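Local coordinates for protein protease Do-like 2, chloroplastic (Arabidopsis thaliana, PDB 4FLN) that acts as a serine protease of chloroplasts, making the primary cut in the photodamaged D1 protein of plant photosystem II, at residues Ser371-Ala376 and Arg448-Leu453; Ala376-Thr381 and Leu465-Glu470; Leu398-Lys403 and Glu414-Leu419; Asn425-Gly430 and Arg479-Ser484. All coordinates share one frame; numbering follows the deposited sequence.

Interaction 1. Residues Ser371-Ala376 and Arg448-Leu453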
loop_
_atom_site.group_PDB
_atom_site.type_symbol
_atom_site.label_atom_id
_atom_site.label_comp_id
_atom_site.label_asym_id
_atom_site.label_seq_id
_atom_site.Cartn_x
_atom_site.Cartn_y
_atom_site.Cartn_z
ATOM N N SER B 371 -37.739 5.725 -2.549
ATOM C CA SER B 371 -38.736 6.342 -1.698
ATOM C C SER B 371 -38.097 6.898 -0.439
ATOM O O SER B 371 -37.089 6.375 0.048
ATOM C CB SER B 371 -39.786 5.312 -1.310
ATOM O OG SER B 371 -40.182 4.572 -2.445
ATOM N N TYR B 372 -38.673 7.978 0.073
ATOM C CA TYR B 372 -38.263 8.501 1.363
ATOM C C TYR B 372 -39.377 9.284 2.037
ATOM O O TYR B 372 -40.225 9.871 1.371
ATOM C CB TYR B 372 -36.978 9.328 1.246
ATOM C CG TYR B 372 -37.143 10.730 0.717
ATOM C CD1 TYR B 372 -37.242 11.810 1.587
ATOM C CD2 TYR B 372 -37.167 10.981 -0.649
ATOM C CE1 TYR B 372 -37.380 13.100 1.112
ATOM C CE2 TYR B 372 -37.302 12.270 -1.134
ATOM C CZ TYR B 372 -37.407 13.326 -0.250
ATOM O OH TYR B 372 -37.546 14.611 -0.722
ATOM N N ILE B 373 -39.381 9.261 3.364
ATOM C CA ILE B 373 -40.299 10.071 4.152
ATOM C C ILE B 373 -39.566 10.602 5.386
ATOM O O ILE B 373 -38.752 9.896 5.984
ATOM C CB ILE B 373 -41.585 9.284 4.521
ATOM C CG1 ILE B 373 -42.546 10.158 5.323
ATOM C CG2 ILE B 373 -41.251 8.012 5.276
ATOM C CD1 ILE B 373 -43.904 9.516 5.546
ATOM N N ILE B 374 -39.831 11.856 5.740
ATOM C CA ILE B 374 -39.158 12.501 6.863
ATOM C C ILE B 374 -40.153 12.970 7.918
ATOM O O ILE B 374 -41.072 13.731 7.625
ATOM C CB ILE B 374 -38.327 13.707 6.392
ATOM C CG1 ILE B 374 -37.462 13.323 5.194
ATOM C CG2 ILE B 374 -37.443 14.230 7.513
ATOM C CD1 ILE B 374 -36.557 14.437 4.714
ATOM N N VAL B 375 -39.979 12.498 9.145
ATOM C CA VAL B 375 -40.832 12.912 10.253
ATOM C C VAL B 375 -39.979 13.467 11.381
ATOM O O VAL B 375 -39.089 12.786 11.883
ATOM C CB VAL B 375 -41.651 11.741 10.826
ATOM C CG1 VAL B 375 -42.890 12.273 11.519
ATOM C CG2 VAL B 375 -42.032 10.766 9.732
ATOM N N ALA B 376 -40.251 14.701 11.780
ATOM C CA ALA B 376 -39.509 15.316 12.869
ATOM C C ALA B 376 -38.001 15.268 12.586
ATOM O O ALA B 376 -37.174 15.156 13.502
ATOM C CB ALA B 376 -39.844 14.626 14.187
ATOM N N ARG B 448 -44.866 -2.875 7.500
ATOM C CA ARG B 448 -44.766 -3.789 6.363
ATOM C C ARG B 448 -43.807 -3.279 5.287
ATOM O O ARG B 448 -43.000 -4.030 4.738
ATOM C CB ARG B 448 -46.151 -4.044 5.761
ATOM C CG ARG B 448 -47.204 -4.466 6.774
ATOM C CD ARG B 448 -48.528 -4.827 6.110
ATOM N NE ARG B 448 -48.724 -6.276 6.082
ATOM C CZ ARG B 448 -48.757 -7.011 4.974
ATOM N NH1 ARG B 448 -48.627 -6.429 3.787
ATOM N NH2 ARG B 448 -48.931 -8.326 5.054
ATOM N N ASN B 449 -43.907 -1.990 4.996
ATOM C CA ASN B 449 -43.026 -1.331 4.046
ATOM C C ASN B 449 -43.124 0.163 4.292
ATOM O O ASN B 449 -43.784 0.588 5.232
ATOM C CB ASN B 449 -43.432 -1.666 2.622
ATOM C CG ASN B 449 -44.921 -1.519 2.401
ATOM O OD1 ASN B 449 -45.451 -0.411 2.421
ATOM N ND2 ASN B 449 -45.606 -2.639 2.190
ATOM N N ILE B 450 -42.487 0.973 3.460
ATOM C CA ILE B 450 -42.426 2.397 3.763
ATOM C C ILE B 450 -43.695 3.165 3.376
ATOM O O ILE B 450 -43.959 4.239 3.905
ATOM C CB ILE B 450 -41.196 3.056 3.144
ATOM C CG1 ILE B 450 -40.993 4.446 3.753
ATOM C CG2 ILE B 450 -41.337 3.112 1.634
ATOM C CD1 ILE B 450 -39.758 5.149 3.258
ATOM N N HIS B 451 -44.477 2.607 2.459
ATOM C CA HIS B 451 -45.752 3.199 2.073
ATOM C C HIS B 451 -46.711 3.021 3.243
ATOM O O HIS B 451 -47.478 3.920 3.593
ATOM C CB HIS B 451 -46.290 2.486 0.831
ATOM C CG HIS B 451 -47.224 3.313 0.002
ATOM N ND1 HIS B 451 -48.504 3.626 0.406
ATOM C CD2 HIS B 451 -47.074 3.866 -1.225
ATOM C CE1 HIS B 451 -49.095 4.348 -0.528
ATOM N NE2 HIS B 451 -48.248 4.511 -1.527
ATOM N N HIS B 452 -46.651 1.840 3.847
ATOM C CA HIS B 452 -47.399 1.532 5.055
ATOM C C HIS B 452 -47.031 2.527 6.157
ATOM O O HIS B 452 -47.900 3.218 6.706
ATOM C CB HIS B 452 -47.070 0.109 5.506
ATOM C CG HIS B 452 -47.884 -0.363 6.666
ATOM N ND1 HIS B 452 -47.448 -1.348 7.526
ATOM C CD2 HIS B 452 -49.106 0.012 7.111
ATOM C CE1 HIS B 452 -48.369 -1.563 8.450
ATOM N NE2 HIS B 452 -49.383 -0.747 8.222
ATOM N N LEU B 453 -45.743 2.609 6.479
ATOM C CA LEU B 453 -45.307 3.558 7.492
ATOM C C LEU B 453 -45.866 4.938 7.190
ATOM O O LEU B 453 -46.349 5.629 8.084
ATOM C CB LEU B 453 -43.788 3.630 7.573
ATOM C CG LEU B 453 -43.289 4.656 8.586
ATOM C CD1 LEU B 453 -43.718 4.255 9.994
ATOM C CD2 LEU B 453 -41.774 4.831 8.496
#
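Ile450, first residue of its helix, overlaps the flank of Ile373 on the short strand 373-375, the two side chains running past each other in opposite directions. The touching branch of Ile373 is CG2, 3.8 Å from Ile450 CD1 and almost as near to Ile450 CG1. Ile450 gets there by being fully extended: CG1 stands anti to the backbone N (chi1 -167°) and CD1 carries on in line, ending 4.1 Å from Tyr372 CA. Its other branch, CG2, meets the base of Ser371, with Ile450 CG2 4.0 Å from Ser371 CB, while the hydroxyl of Ser371 is hydrogen-bonded to Asp502. An alanine in place of Ile450 would probably leave Ile373 CG2 and Ser371 CB without their partner and open a gap between strand and helix start.

No hydrogen bond crosses the contact. The helix start is held by its own N-cap and by Gln415. Asn449 is the N-cap: its OD1 takes a fairly straight bond from His452 N (2.9 Å, 162°) and a weak one from His451 N. Ile450 N is bound by Gln415 OE1. Around this PDZ-domain contact, strand 373-375 pairs with strand 378-382, where Phe380 lies against Ile373 and Pro382 against Ile450, and helix 450-459 runs on past Ala454 to Ile457, which meets Val375.

Interaction 2. Residues Ala376-Thr381 and Leu465-Glu470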
loop_
_atom_site.group_PDB
_atom_site.type_symbol
_atom_site.label_atom_id
_atom_site.label_comp_id
_atom_site.label_asym_id
_atom_site.label_seq_id
_atom_site.Cartn_x
_atom_site.Cartn_y
_atom_site.Cartn_z
ATOM N N ALA B 376 -40.251 14.701 11.780
ATOM C CA ALA B 376 -39.509 15.316 12.869
ATOM C C ALA B 376 -38.001 15.268 12.586
ATOM O O ALA B 376 -37.174 15.156 13.502
ATOM C CB ALA B 376 -39.844 14.626 14.187
ATOM N N GLY B 377 -37.648 15.357 11.310
ATOM C CA GLY B 377 -36.254 15.321 10.919
ATOM C C GLY B 377 -35.725 13.901 10.830
ATOM O O GLY B 377 -34.565 13.698 10.460
ATOM N N LEU B 378 -36.565 12.916 11.159
ATOM C CA LEU B 378 -36.145 11.518 11.059
ATOM C C LEU B 378 -36.337 11.037 9.625
ATOM O O LEU B 378 -37.456 10.982 9.116
ATOM C CB LEU B 378 -36.914 10.606 12.027
ATOM C CG LEU B 378 -36.945 10.845 13.545
ATOM C CD1 LEU B 378 -37.037 9.516 14.271
ATOM C CD2 LEU B 378 -35.759 11.650 14.048
ATOM N N VAL B 379 -35.237 10.678 8.981
ATOM C CA VAL B 379 -35.269 10.369 7.563
ATOM C C VAL B 379 -35.308 8.864 7.326
ATOM O O VAL B 379 -34.388 8.137 7.722
ATOM C CB VAL B 379 -34.064 10.999 6.842
ATOM C CG1 VAL B 379 -33.912 10.436 5.454
ATOM C CG2 VAL B 379 -34.221 12.508 6.793
ATOM N N PHE B 380 -36.383 8.411 6.684
ATOM C CA PHE B 380 -36.587 6.991 6.393
ATOM C C PHE B 380 -36.455 6.641 4.895
ATOM O O PHE B 380 -36.975 7.347 4.036
ATOM C CB PHE B 380 -37.967 6.547 6.897
ATOM C CG PHE B 380 -38.151 6.674 8.383
ATOM C CD1 PHE B 380 -37.540 5.786 9.249
ATOM C CD2 PHE B 380 -38.966 7.655 8.912
ATOM C CE1 PHE B 380 -37.721 5.884 10.611
ATOM C CE2 PHE B 380 -39.149 7.762 10.277
ATOM C CZ PHE B 380 -38.522 6.875 11.127
ATOM N N THR B 381 -35.747 5.556 4.591
ATOM C CA THR B 381 -35.785 4.948 3.257
ATOM C C THR B 381 -35.781 3.431 3.360
ATOM O O THR B 381 -35.400 2.870 4.397
ATOM C CB THR B 381 -34.580 5.321 2.380
ATOM O OG1 THR B 381 -33.402 5.366 3.189
ATOM C CG2 THR B 381 -34.781 6.643 1.706
ATOM N N LEU B 465 -45.518 10.110 18.535
ATOM C CA LEU B 465 -45.072 9.222 17.481
ATOM C C LEU B 465 -44.056 8.272 18.102
ATOM O O LEU B 465 -42.957 8.686 18.475
ATOM C CB LEU B 465 -44.430 10.033 16.352
ATOM C CG LEU B 465 -45.348 11.023 15.617
ATOM C CD1 LEU B 465 -44.568 11.846 14.604
ATOM C CD2 LEU B 465 -46.499 10.302 14.934
ATOM N N VAL B 466 -44.421 7.000 18.228
ATOM C CA VAL B 466 -43.526 6.028 18.855
ATOM C C VAL B 466 -42.873 5.079 17.841
ATOM O O VAL B 466 -43.548 4.288 17.194
ATOM C CB VAL B 466 -44.249 5.201 19.948
ATOM C CG1 VAL B 466 -43.279 4.260 20.619
ATOM C CG2 VAL B 466 -44.879 6.113 20.974
ATOM N N PHE B 467 -41.554 5.166 17.717
ATOM C CA PHE B 467 -40.807 4.319 16.799
ATOM C C PHE B 467 -39.983 3.299 17.565
ATOM O O PHE B 467 -39.068 3.673 18.289
ATOM C CB PHE B 467 -39.866 5.171 15.954
ATOM C CG PHE B 467 -40.571 6.151 15.051
ATOM C CD1 PHE B 467 -40.718 7.481 15.427
ATOM C CD2 PHE B 467 -41.074 5.746 13.817
ATOM C CE1 PHE B 467 -41.357 8.386 14.599
ATOM C CE2 PHE B 467 -41.715 6.645 12.992
ATOM C CZ PHE B 467 -41.859 7.971 13.386
ATOM N N GLU B 468 -40.298 2.018 17.414
ATOM C CA GLU B 468 -39.456 0.969 17.983
ATOM C C GLU B 468 -38.483 0.430 16.947
ATOM O O GLU B 468 -38.892 -0.042 15.893
ATOM C CB GLU B 468 -40.297 -0.173 18.548
ATOM C CG GLU B 468 -41.051 0.191 19.811
ATOM C CD GLU B 468 -42.092 -0.851 20.190
ATOM O OE1 GLU B 468 -43.184 -0.456 20.673
ATOM O OE2 GLU B 468 -41.817 -2.060 19.999
ATOM N N PHE B 469 -37.193 0.488 17.246
ATOM C CA PHE B 469 -36.190 0.026 16.294
ATOM C C PHE B 469 -35.678 -1.360 16.636
ATOM O O PHE B 469 -36.132 -1.979 17.601
ATOM C CB PHE B 469 -35.025 1.007 16.212
ATOM C CG PHE B 469 -35.426 2.370 15.763
ATOM C CD1 PHE B 469 -35.187 2.784 14.476
ATOM C CD2 PHE B 469 -36.065 3.236 16.630
ATOM C CE1 PHE B 469 -35.562 4.039 14.061
ATOM C CE2 PHE B 469 -36.446 4.494 16.219
ATOM C CZ PHE B 469 -36.196 4.895 14.931
ATOM N N GLU B 470 -34.715 -1.823 15.843
ATOM C CA GLU B 470 -34.211 -3.189 15.912
ATOM C C GLU B 470 -33.562 -3.532 17.245
ATOM O O GLU B 470 -33.795 -4.607 17.791
ATOM C CB GLU B 470 -33.236 -3.454 14.757
ATOM C CG GLU B 470 -32.508 -4.806 14.819
ATOM C CD GLU B 470 -33.422 -6.018 14.623
ATOM O OE1 GLU B 470 -34.662 -5.867 14.672
ATOM O OE2 GLU B 470 -32.891 -7.132 14.420
#
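Phe380 and Phe467 carry this contact, each ring lifted off its strand with CG anti to the carbonyl carbon, beside the backbone N (chi1 -64° for Phe467). Their planes are inclined by 37° with centroids 5.3 Å apart, an oblique pairing. Phe380 leads with its outer end: CZ comes over one face of the Phe467 ring, 3.7 Å from Phe467 CE2. Phe469 approaches the Phe380 ring from the side, its CE1 at the edge of that ring, near its plane, 4.5 Å from Phe380 CE1. Strands 378-381 and 465-469 are not sheet neighbours; their axes lie 12.1 Å apart at 55°, and the rings fill the distance between them. The rings belong to the buried core of this PDZ domain, whose antiparallel sheet curls so that strands not paired with each other face across it. Leu378 adds a looser touch, its CD1 4.4 Å from Phe467 CD1. A serine in place of Phe467 would probably leave the outer end of Phe380 and the CD1 of Leu378 facing a gap in the core. Phe442 meets the Phe467 ring edge-to-face, Leu477 also packs on it, and Leu419 lies against both Phe380 and Phe469.

Interaction 3. Residues Leu398-Lys403 and Glu414-Leu419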
loop_
_atom_site.group_PDB
_atom_site.type_symbol
_atom_site.label_atom_id
_atom_site.label_comp_id
_atom_site.label_asym_id
_atom_site.label_seq_id
_atom_site.Cartn_x
_atom_site.Cartn_y
_atom_site.Cartn_z
ATOM N N LEU B 398 -23.117 -5.011 11.316
ATOM C CA LEU B 398 -23.389 -6.443 11.282
ATOM C C LEU B 398 -24.874 -6.801 11.228
ATOM O O LEU B 398 -25.325 -7.443 10.281
ATOM C CB LEU B 398 -22.731 -7.122 12.479
ATOM C CG LEU B 398 -21.390 -7.792 12.193
ATOM C CD1 LEU B 398 -20.619 -7.042 11.111
ATOM C CD2 LEU B 398 -20.590 -7.903 13.487
ATOM N N LYS B 399 -25.622 -6.408 12.254
ATOM C CA LYS B 399 -27.017 -6.805 12.362
ATOM C C LYS B 399 -27.768 -6.558 11.052
ATOM O O LYS B 399 -28.389 -7.467 10.498
ATOM C CB LYS B 399 -27.683 -6.074 13.511
ATOM N N LEU B 400 -27.681 -5.331 10.551
ATOM C CA LEU B 400 -28.381 -4.938 9.332
ATOM C C LEU B 400 -27.846 -5.648 8.085
ATOM O O LEU B 400 -28.622 -6.033 7.207
ATOM C CB LEU B 400 -28.276 -3.426 9.136
ATOM C CG LEU B 400 -29.559 -2.641 8.896
ATOM C CD1 LEU B 400 -29.201 -1.236 8.480
ATOM C CD2 LEU B 400 -30.403 -3.299 7.833
ATOM N N LEU B 401 -26.525 -5.800 8.007
ATOM C CA LEU B 401 -25.867 -6.382 6.834
ATOM C C LEU B 401 -26.285 -7.827 6.638
ATOM O O LEU B 401 -26.585 -8.254 5.522
ATOM C CB LEU B 401 -24.351 -6.323 6.973
ATOM C CG LEU B 401 -23.569 -5.810 5.764
ATOM C CD1 LEU B 401 -22.159 -6.354 5.802
ATOM C CD2 LEU B 401 -24.241 -6.204 4.471
ATOM N N THR B 402 -26.301 -8.583 7.728
ATOM C CA THR B 402 -26.759 -9.956 7.662
ATOM C C THR B 402 -28.209 -10.007 7.162
ATOM O O THR B 402 -28.516 -10.743 6.219
ATOM C CB THR B 402 -26.593 -10.685 9.011
ATOM O OG1 THR B 402 -27.351 -10.007 10.015
ATOM C CG2 THR B 402 -25.134 -10.698 9.425
ATOM N N LYS B 403 -29.090 -9.209 7.763
ATOM C CA LYS B 403 -30.477 -9.156 7.302
ATOM C C LYS B 403 -30.547 -8.978 5.792
ATOM O O LYS B 403 -31.370 -9.598 5.125
ATOM C CB LYS B 403 -31.261 -8.054 8.008
ATOM C CG LYS B 403 -31.803 -8.495 9.345
ATOM C CD LYS B 403 -33.069 -7.752 9.730
ATOM C CE LYS B 403 -33.803 -8.490 10.848
ATOM N NZ LYS B 403 -34.924 -7.699 11.450
ATOM N N GLU B 414 -42.962 -6.577 0.955
ATOM C CA GLU B 414 -42.219 -6.341 2.186
ATOM C C GLU B 414 -40.924 -5.574 1.915
ATOM O O GLU B 414 -40.274 -5.761 0.888
ATOM C CB GLU B 414 -41.923 -7.657 2.910
ATOM C CG GLU B 414 -41.226 -7.484 4.249
ATOM C CD GLU B 414 -40.744 -8.800 4.837
ATOM O OE1 GLU B 414 -41.034 -9.853 4.237
ATOM O OE2 GLU B 414 -40.071 -8.786 5.893
ATOM N N GLN B 415 -40.571 -4.693 2.843
ATOM C CA GLN B 415 -39.306 -3.983 2.796
ATOM C C GLN B 415 -38.732 -3.956 4.187
ATOM O O GLN B 415 -39.421 -4.233 5.162
ATOM C CB GLN B 415 -39.491 -2.538 2.340
ATOM C CG GLN B 415 -39.884 -2.357 0.899
ATOM C CD GLN B 415 -40.099 -0.900 0.548
ATOM O OE1 GLN B 415 -40.487 -0.103 1.397
ATOM N NE2 GLN B 415 -39.843 -0.543 -0.705
ATOM N N ILE B 416 -37.452 -3.631 4.260
ATOM C CA ILE B 416 -36.813 -3.272 5.502
ATOM C C ILE B 416 -36.745 -1.759 5.431
ATOM O O ILE B 416 -36.157 -1.193 4.503
ATOM C CB ILE B 416 -35.385 -3.858 5.605
ATOM C CG1 ILE B 416 -35.419 -5.382 5.536
ATOM C CG2 ILE B 416 -34.718 -3.433 6.893
ATOM C CD1 ILE B 416 -34.049 -6.008 5.479
ATOM N N VAL B 417 -37.392 -1.099 6.381
ATOM C CA VAL B 417 -37.356 0.346 6.422
ATOM C C VAL B 417 -36.279 0.759 7.404
ATOM O O VAL B 417 -36.233 0.271 8.538
ATOM C CB VAL B 417 -38.694 0.933 6.868
ATOM C CG1 VAL B 417 -38.650 2.458 6.770
ATOM C CG2 VAL B 417 -39.818 0.365 6.028
ATOM N N ILE B 418 -35.393 1.639 6.964
ATOM C CA ILE B 418 -34.351 2.095 7.851
ATOM C C ILE B 418 -34.434 3.587 8.094
ATOM O O ILE B 418 -34.930 4.353 7.272
ATOM C CB ILE B 418 -32.949 1.756 7.330
ATOM C CG1 ILE B 418 -32.628 2.602 6.102
ATOM C CG2 ILE B 418 -32.832 0.273 7.026
ATOM C CD1 ILE B 418 -31.155 2.886 5.948
ATOM N N LEU B 419 -33.949 3.977 9.258
ATOM C CA LEU B 419 -33.722 5.357 9.577
ATOM C C LEU B 419 -32.268 5.595 9.220
ATOM O O LEU B 419 -31.373 5.084 9.892
ATOM C CB LEU B 419 -33.918 5.517 11.074
ATOM C CG LEU B 419 -33.431 6.802 11.713
ATOM C CD1 LEU B 419 -34.017 7.967 10.964
ATOM C CD2 LEU B 419 -33.863 6.811 13.146
#
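The 398-403 part of helix 398-406 lies against the backbone running from Ile416 into the strand that begins at Val417, with Leu400 and Ile418 separated by 9.3 Å from CA to CA and Lys403 and Ile416 by 8.8 Å. That spacing leaves room for one layer of side chains. Leu400 and Lys403, one helical turn apart, look toward Ile418 and Ile416, two residues apart on the same side of the extended chain.

Leu400 spreads its two methyls over both isoleucines. Leu400 CD1 meets Ile418 CG2 at 4.2 Å, the two side chains crossing at about a right angle, and Leu400 CD2 reaches Ile416 CG2 at 4.4 Å. Ile418 offers that methyl because CG2 stands anti to its carbonyl carbon, with CG1 turned in between N and C (chi1 70°). Ile416 uses its far end as well: Ile416 CD1 is 4.3 Å from Lys403 CB. It is the base of the lysine that packs here; its NZ is hydrogen-bonded to Gln438 OE1.

Within the helix, Thr402 OG1 donates to Lys399 O at 2.8 Å, coming from above the carbonyl plane. Thr402 also packs on Thr402 of the second subunit, and Leu398 on Leu401 of that subunit, so the helix serves two contacts at once. The arrangement is helix-on-sheet packing within a PDZ domain: Leu400 and the base of Lys403 cover one end of the strand, while other residues of the helix meet another copy of the protein in the hexamer.

Interaction 4. Residues Asn425-Gly430 and Arg479-Ser484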
loop_
_atom_site.group_PDB
_atom_site.type_symbol
_atom_site.label_atom_id
_atom_site.label_comp_id
_atom_site.label_asym_id
_atom_site.label_seq_id
_atom_site.Cartn_x
_atom_site.Cartn_y
_atom_site.Cartn_z
ATOM N N ASN B 425 -32.541 18.737 15.484
ATOM C CA ASN B 425 -33.555 19.737 15.812
ATOM C C ASN B 425 -34.130 19.532 17.215
ATOM O O ASN B 425 -34.013 18.454 17.795
ATOM C CB ASN B 425 -34.685 19.719 14.781
ATOM C CG ASN B 425 -35.611 20.916 14.908
ATOM O OD1 ASN B 425 -36.672 20.843 15.537
ATOM N ND2 ASN B 425 -35.211 22.032 14.307
ATOM N N GLU B 426 -34.766 20.566 17.749
ATOM C CA GLU B 426 -35.215 20.542 19.135
ATOM C C GLU B 426 -36.245 19.451 19.465
ATOM O O GLU B 426 -36.415 19.088 20.628
ATOM C CB GLU B 426 -35.727 21.918 19.555
ATOM N N VAL B 427 -36.942 18.934 18.462
ATOM C CA VAL B 427 -37.924 17.884 18.718
ATOM C C VAL B 427 -37.256 16.512 18.860
ATOM O O VAL B 427 -37.742 15.634 19.579
ATOM C CB VAL B 427 -38.977 17.799 17.601
ATOM C CG1 VAL B 427 -40.331 17.467 18.191
ATOM C CG2 VAL B 427 -39.036 19.101 16.824
ATOM N N ASN B 428 -36.155 16.337 18.138
ATOM C CA ASN B 428 -35.438 15.073 18.094
ATOM C C ASN B 428 -34.230 14.942 19.037
ATOM O O ASN B 428 -33.453 13.987 18.924
ATOM C CB ASN B 428 -35.087 14.685 16.653
ATOM C CG ASN B 428 -34.210 15.706 15.954
ATOM O OD1 ASN B 428 -33.202 16.164 16.499
ATOM N ND2 ASN B 428 -34.583 16.055 14.724
ATOM N N ILE B 429 -34.043 15.908 19.936
ATOM C CA ILE B 429 -32.867 15.889 20.806
ATOM C C ILE B 429 -32.702 14.529 21.476
ATOM O O ILE B 429 -33.660 13.949 21.993
ATOM C CB ILE B 429 -32.898 16.994 21.893
ATOM C CG1 ILE B 429 -33.783 16.579 23.069
ATOM C CG2 ILE B 429 -33.351 18.334 21.306
ATOM C CD1 ILE B 429 -34.038 17.705 24.042
ATOM N N GLY B 430 -31.475 14.023 21.440
ATOM C CA GLY B 430 -31.161 12.703 21.950
ATOM C C GLY B 430 -31.204 11.662 20.846
ATOM O O GLY B 430 -30.554 10.618 20.935
ATOM N N ARG B 479 -46.392 14.608 18.357
ATOM C CA ARG B 479 -46.995 14.878 17.046
ATOM C C ARG B 479 -47.047 16.355 16.665
ATOM O O ARG B 479 -46.542 16.743 15.611
ATOM C CB ARG B 479 -48.401 14.280 16.946
ATOM C CG ARG B 479 -48.441 12.922 16.270
ATOM C CD ARG B 479 -49.848 12.512 15.871
ATOM N NE ARG B 479 -50.484 13.529 15.048
ATOM C CZ ARG B 479 -51.485 14.295 15.460
ATOM N NH1 ARG B 479 -51.974 14.152 16.681
ATOM N NH2 ARG B 479 -52.007 15.197 14.646
ATOM N N GLU B 480 -47.656 17.173 17.519
ATOM C CA GLU B 480 -47.938 18.557 17.154
ATOM C C GLU B 480 -46.659 19.362 16.933
ATOM O O GLU B 480 -46.569 20.153 15.991
ATOM C CB GLU B 480 -48.847 19.226 18.194
ATOM N N ALA B 481 -45.673 19.149 17.795
ATOM C CA ALA B 481 -44.394 19.841 17.672
ATOM C C ALA B 481 -43.630 19.393 16.427
ATOM O O ALA B 481 -42.932 20.191 15.802
ATOM C CB ALA B 481 -43.546 19.628 18.925
ATOM N N SER B 482 -43.755 18.116 16.073
ATOM C CA SER B 482 -43.110 17.593 14.874
ATOM C C SER B 482 -43.599 18.322 13.636
ATOM O O SER B 482 -42.820 18.652 12.743
ATOM C CB SER B 482 -43.372 16.095 14.720
ATOM O OG SER B 482 -42.583 15.346 15.622
ATOM N N ASN B 483 -44.900 18.571 13.586
ATOM C CA ASN B 483 -45.491 19.244 12.444
ATOM C C ASN B 483 -45.021 20.688 12.322
ATOM O O ASN B 483 -44.593 21.113 11.250
ATOM C CB ASN B 483 -47.014 19.130 12.494
ATOM C CG ASN B 483 -47.489 17.697 12.299
ATOM O OD1 ASN B 483 -48.113 17.105 13.179
ATOM N ND2 ASN B 483 -47.176 17.130 11.142
ATOM N N SER B 484 -45.075 21.429 13.425
ATOM C CA SER B 484 -44.587 22.808 13.464
ATOM C C SER B 484 -43.144 22.912 12.977
ATOM O O SER B 484 -42.748 23.921 12.391
ATOM C CB SER B 484 -44.669 23.374 14.885
ATOM O OG SER B 484 -45.935 23.133 15.471
#
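Val427 makes all the apolar contact between the 425-430 loop and the helix. Its CG1 sits 3.9 Å from Ala481 CB, and the same methyl is 4.0 Å from Ser482 OG, so it rests across two successive residues at the helix start. CG2, the other branch, comes no closer than 4.2 Å, to Ala481 O.

No hydrogen bond crosses between the loop and the helix; each has its own set. Asn425 to Asn428 form a type I beta turn that puts Val427 at its third position; its backbone bond is weak, but Asn428 folds its side chain back so that OD1 accepts from Asn425 N at 2.8 Å. On the helix, Ser484 OG donates to Glu480 O at 3.1 Å, and Ser484 N reaches that oxygen from the opposite face of the carbonyl plane. Ser482 OG stands anti to its carbonyl carbon, beside the backbone N (chi1 -76°), where it is hydrogen-bonded to Glu478 O; toward Val427 it only packs.

Asn428 ND2 ties the turn to Leu423 O and Ala376 O, and Asn264 of the second subunit bonds to Val427 O and Ile429 O. The turn lies on the way from strand 417-422 to strand 437-442, against the first turns of helix 479-493, where Ala485 also meets Val427.

In the fold
All four contacts belong to the second PDZ domain and lie away from the probable catalytic triad of the protease domain. Interactions 1 and 2 have centres about 9 Å apart, share Ala376 and are joined by the backbone bond from Phe380 N to Ile373 O. Interaction 3, its centre about 14 Å from theirs, continues the same sheet: Ile418 N bonds to Thr381 O, and Gln415 N to Arg448 O. Interaction 4 connects at the other end, its centre about 12 Å from that of interaction 2, where Leu465 CD2 packs on Arg479 CG. Interactions 3 and 4, about 25 Å apart between centres, do not touch; both reach the second subunit.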